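PDB 3EAF: ABC transporter, substrate binding protein from Aeropyrum pernix, which probably serves as the extracytoplasmic solute receptor of an ABC importer, capturing a ligand between two lobes for delivery to the membrane permease. Local coordinates for residues Y107-P115 with C377-G385. Sequence-based numbering, arbitrary orientation.
Sequences YSAKLLVKP and CARYTIEEG
Ile-382 lies along the short 3-10 turn at 109-111 and takes up more of this contact than any other residue. Ile-382 CG1 sits 3.3 Å from the carbonyl oxygen of Ala-109, a close van der Waals approach of a methylene to an oxygen that already accepts the backbone N-H of Leu-112. The side chain forks at CB: the longer arm continues through CG1 to CD1 of Ile-382, 4.1 Å from Leu-112 CD1, the two side chains crossing at about a right angle, while CG2 of Ile-382, anti to the backbone N, goes to Val-113 CG1 at 4.2 Å. With an alanine at Ile-382, a gap would probably open beside the Ala-109 carbonyl, and the methyls of Leu-112 and Val-113 would lose their shared neighbour.

One helical turn earlier, Ala-378 offers its CB to Leu-112 CD1 at 3.6 Å. Ala-109 points its methyl at the flank of the helix, with CB 3.7 Å from Thr-381 CB. The hydroxyl of Thr-381 is hydrogen-bonded to that of Ser-125 on helix 124-139, which leaves its methyl to meet Ala-109 and Lys-110.

Lys-110 runs across Thr-381 at nearly a right angle. From CG outward the Lys-110 chain is extended (chi2 -172°), and this carries its CE to within 4.0 Å of Thr-381 O and its NZ to 4.4 Å from Glu-384 OE1, beyond salt-bridge range. At its base, the N-H of Lys-110 is held by Ser-108 OG in an ST turn.

The contact thus docks the C-terminal helix 377-382 against the loop between strands 101-104 and 117-118, in a two-lobed periplasmic-binding-protein fold. No hydrogen bond spans the two segments: close packing of aliphatic groups, with one carbonyl oxygen among them, does the joining, and the Lys-110 and Glu-384 charges probably add only a weak attraction at its edge.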
loop_
_atom_site.group_PDB
_atom_site.type_symbol
_atom_site.label_atom_id
_atom_site.label_comp_id
_atom_site.label_asym_id
_atom_site.label_seq_id
_atom_site.Cartn_x
_atom_site.Cartn_y
_atom_site.Cartn_z
ATOM N N TYR A 107 1.848 4.438 1.074
ATOM C CA TYR A 107 2.449 4.780 -0.211
ATOM C C TYR A 107 2.269 6.273 -0.539
ATOM O O TYR A 107 2.112 6.643 -1.701
ATOM C CB TYR A 107 1.906 3.884 -1.332
ATOM C CG TYR A 107 1.863 2.399 -0.999
ATOM C CD1 TYR A 107 2.996 1.728 -0.521
ATOM C CD2 TYR A 107 0.693 1.668 -1.177
ATOM C CE1 TYR A 107 2.951 0.358 -0.220
ATOM C CE2 TYR A 107 0.633 0.314 -0.888
ATOM C CZ TYR A 107 1.757 -0.334 -0.411
ATOM O OH TYR A 107 1.675 -1.673 -0.122
ATOM N N SER A 108 2.310 7.127 0.484
ATOM C CA SER A 108 2.168 8.580 0.296
ATOM C C SER A 108 3.232 9.202 -0.605
ATOM O O SER A 108 4.431 8.973 -0.411
ATOM C CB SER A 108 2.196 9.314 1.647
ATOM O OG SER A 108 2.275 10.722 1.450
ATOM N N ALA A 109 2.784 10.036 -1.547
ATOM C CA ALA A 109 3.686 10.751 -2.447
ATOM C C ALA A 109 4.610 11.717 -1.710
ATOM O O ALA A 109 5.717 12.007 -2.178
ATOM C CB ALA A 109 2.893 11.482 -3.534
ATOM N N LYS A 110 4.159 12.203 -0.554
ATOM C CA LYS A 110 4.954 13.099 0.286
ATOM C C LYS A 110 6.266 12.468 0.797
ATOM O O LYS A 110 7.209 13.187 1.136
ATOM C CB LYS A 110 4.102 13.648 1.444
ATOM C CG LYS A 110 2.906 14.474 0.959
ATOM C CD LYS A 110 2.173 15.179 2.086
ATOM C CE LYS A 110 1.137 16.161 1.524
ATOM N NZ LYS A 110 0.300 16.764 2.610
ATOM N N LEU A 111 6.361 11.139 0.786
ATOM C CA LEU A 111 7.545 10.418 1.239
ATOM C C LEU A 111 8.628 10.403 0.165
ATOM O O LEU A 111 9.798 10.137 0.550
ATOM C CB LEU A 111 7.180 8.985 1.637
ATOM C CG LEU A 111 6.250 8.833 2.842
ATOM C CD1 LEU A 111 5.854 7.378 3.033
ATOM C CD2 LEU A 111 6.903 9.386 4.100
ATOM N N LEU A 112 8.275 10.576 -1.060
ATOM C CA LEU A 112 9.190 10.394 -2.192
ATOM C C LEU A 112 10.470 11.223 -2.117
ATOM O O LEU A 112 11.511 10.790 -2.609
ATOM C CB LEU A 112 8.460 10.650 -3.523
ATOM C CG LEU A 112 7.289 9.719 -3.864
ATOM C CD1 LEU A 112 6.479 10.246 -5.028
ATOM C CD2 LEU A 112 7.761 8.297 -4.140
ATOM N N VAL A 113 10.390 12.400 -1.493
ATOM C CA VAL A 113 11.532 13.310 -1.376
ATOM C C VAL A 113 12.285 13.162 -0.042
ATOM O O VAL A 113 13.261 13.879 0.218
ATOM C CB VAL A 113 11.114 14.797 -1.583
ATOM C CG1 VAL A 113 10.677 15.030 -3.015
ATOM C CG2 VAL A 113 10.014 15.207 -0.593
ATOM N N LYS A 114 11.832 12.223 0.788
ATOM C CA LYS A 114 12.453 11.980 2.093
ATOM C C LYS A 114 13.494 10.877 1.930
ATOM O O LYS A 114 13.162 9.781 1.489
ATOM C CB LYS A 114 11.398 11.600 3.140
ATOM C CG LYS A 114 10.245 12.599 3.290
ATOM C CD LYS A 114 10.720 13.917 3.881
ATOM C CE LYS A 114 9.556 14.862 4.133
ATOM N NZ LYS A 114 10.022 16.245 4.434
ATOM N N PRO A 115 14.766 11.176 2.258
ATOM C CA PRO A 115 15.872 10.297 1.853
ATOM C C PRO A 115 15.823 8.850 2.361
ATOM O O PRO A 115 16.365 7.977 1.708
ATOM C CB PRO A 115 17.115 11.018 2.396
ATOM C CG PRO A 115 16.680 12.463 2.530
ATOM C CD PRO A 115 15.254 12.353 3.000
ATOM N N CYS A 377 1.477 13.108 -11.263
ATOM C CA CYS A 377 0.666 12.844 -10.074
ATOM C C CYS A 377 1.447 13.031 -8.775
ATOM O O CYS A 377 0.969 13.681 -7.839
ATOM C CB CYS A 377 0.116 11.417 -10.123
ATOM S SG CYS A 377 -0.206 10.785 -11.783
ATOM N N ALA A 378 2.645 12.453 -8.733
ATOM C CA ALA A 378 3.503 12.484 -7.554
ATOM C C ALA A 378 3.841 13.908 -7.144
ATOM O O ALA A 378 3.589 14.305 -6.007
ATOM C CB ALA A 378 4.775 11.691 -7.806
ATOM N N ARG A 379 4.405 14.677 -8.076
ATOM C CA ARG A 379 4.825 16.037 -7.760
ATOM C C ARG A 379 3.665 16.981 -7.429
ATOM O O ARG A 379 3.851 17.920 -6.659
ATOM C CB ARG A 379 5.750 16.599 -8.839
ATOM C CG ARG A 379 7.124 15.933 -8.803
ATOM C CD ARG A 379 8.142 16.626 -9.696
ATOM N NE ARG A 379 9.411 15.899 -9.716
ATOM C CZ ARG A 379 9.658 14.838 -10.477
ATOM N NH1 ARG A 379 8.727 14.361 -11.295
ATOM N NH2 ARG A 379 10.845 14.248 -10.414
ATOM N N TYR A 380 2.474 16.703 -7.963
ATOM C CA TYR A 380 1.270 17.466 -7.596
ATOM C C TYR A 380 1.059 17.406 -6.090
ATOM O O TYR A 380 0.805 18.427 -5.449
ATOM C CB TYR A 380 0.011 16.932 -8.292
ATOM C CG TYR A 380 -0.021 17.042 -9.807
ATOM C CD1 TYR A 380 0.871 17.864 -10.502
ATOM C CD2 TYR A 380 -0.976 16.343 -10.543
ATOM C CE1 TYR A 380 0.831 17.959 -11.900
ATOM C CE2 TYR A 380 -1.028 16.439 -11.926
ATOM C CZ TYR A 380 -0.124 17.250 -12.597
ATOM O OH TYR A 380 -0.187 17.341 -13.973
ATOM N N THR A 381 1.181 16.203 -5.532
ATOM C CA THR A 381 0.966 15.984 -4.110
ATOM C C THR A 381 2.112 16.566 -3.276
ATOM O O THR A 381 1.873 17.177 -2.233
ATOM C CB THR A 381 0.756 14.484 -3.802
ATOM O OG1 THR A 381 -0.336 13.993 -4.587
ATOM C CG2 THR A 381 0.444 14.263 -2.320
ATOM N N ILE A 382 3.346 16.384 -3.751
ATOM C CA ILE A 382 4.539 16.896 -3.064
ATOM C C ILE A 382 4.483 18.423 -2.923
ATOM O O ILE A 382 4.792 18.967 -1.857
ATOM C CB ILE A 382 5.843 16.453 -3.779
ATOM C CG1 ILE A 382 6.005 14.927 -3.692
ATOM C CG2 ILE A 382 7.056 17.151 -3.178
ATOM C CD1 ILE A 382 6.840 14.317 -4.803
ATOM N N GLU A 383 4.059 19.095 -3.993
ATOM C CA GLU A 383 3.972 20.556 -4.025
ATOM C C GLU A 383 2.782 21.145 -3.238
ATOM O O GLU A 383 2.692 22.367 -3.072
ATOM C CB GLU A 383 4.002 21.060 -5.478
ATOM C CG GLU A 383 5.382 20.898 -6.148
ATOM C CD GLU A 383 5.357 20.996 -7.673
ATOM O OE1 GLU A 383 4.318 21.402 -8.254
ATOM O OE2 GLU A 383 6.396 20.663 -8.299
ATOM N N GLU A 384 1.888 20.280 -2.747
ATOM C CA GLU A 384 0.734 20.706 -1.930
ATOM C C GLU A 384 1.122 21.494 -0.680
ATOM O O GLU A 384 1.798 20.968 0.212
ATOM C CB GLU A 384 -0.118 19.502 -1.513
ATOM C CG GLU A 384 -1.421 19.381 -2.257
ATOM C CD GLU A 384 -2.082 18.034 -2.074
ATOM O OE1 GLU A 384 -2.241 17.576 -0.919
ATOM O OE2 GLU A 384 -2.458 17.432 -3.096
ATOM N N GLY A 385 0.669 22.744 -0.619
ATOM C CA GLY A 385 0.983 23.638 0.497
ATOM C C GLY A 385 2.240 24.462 0.264
ATOM O O GLY A 385 2.701 24.610 -0.875
#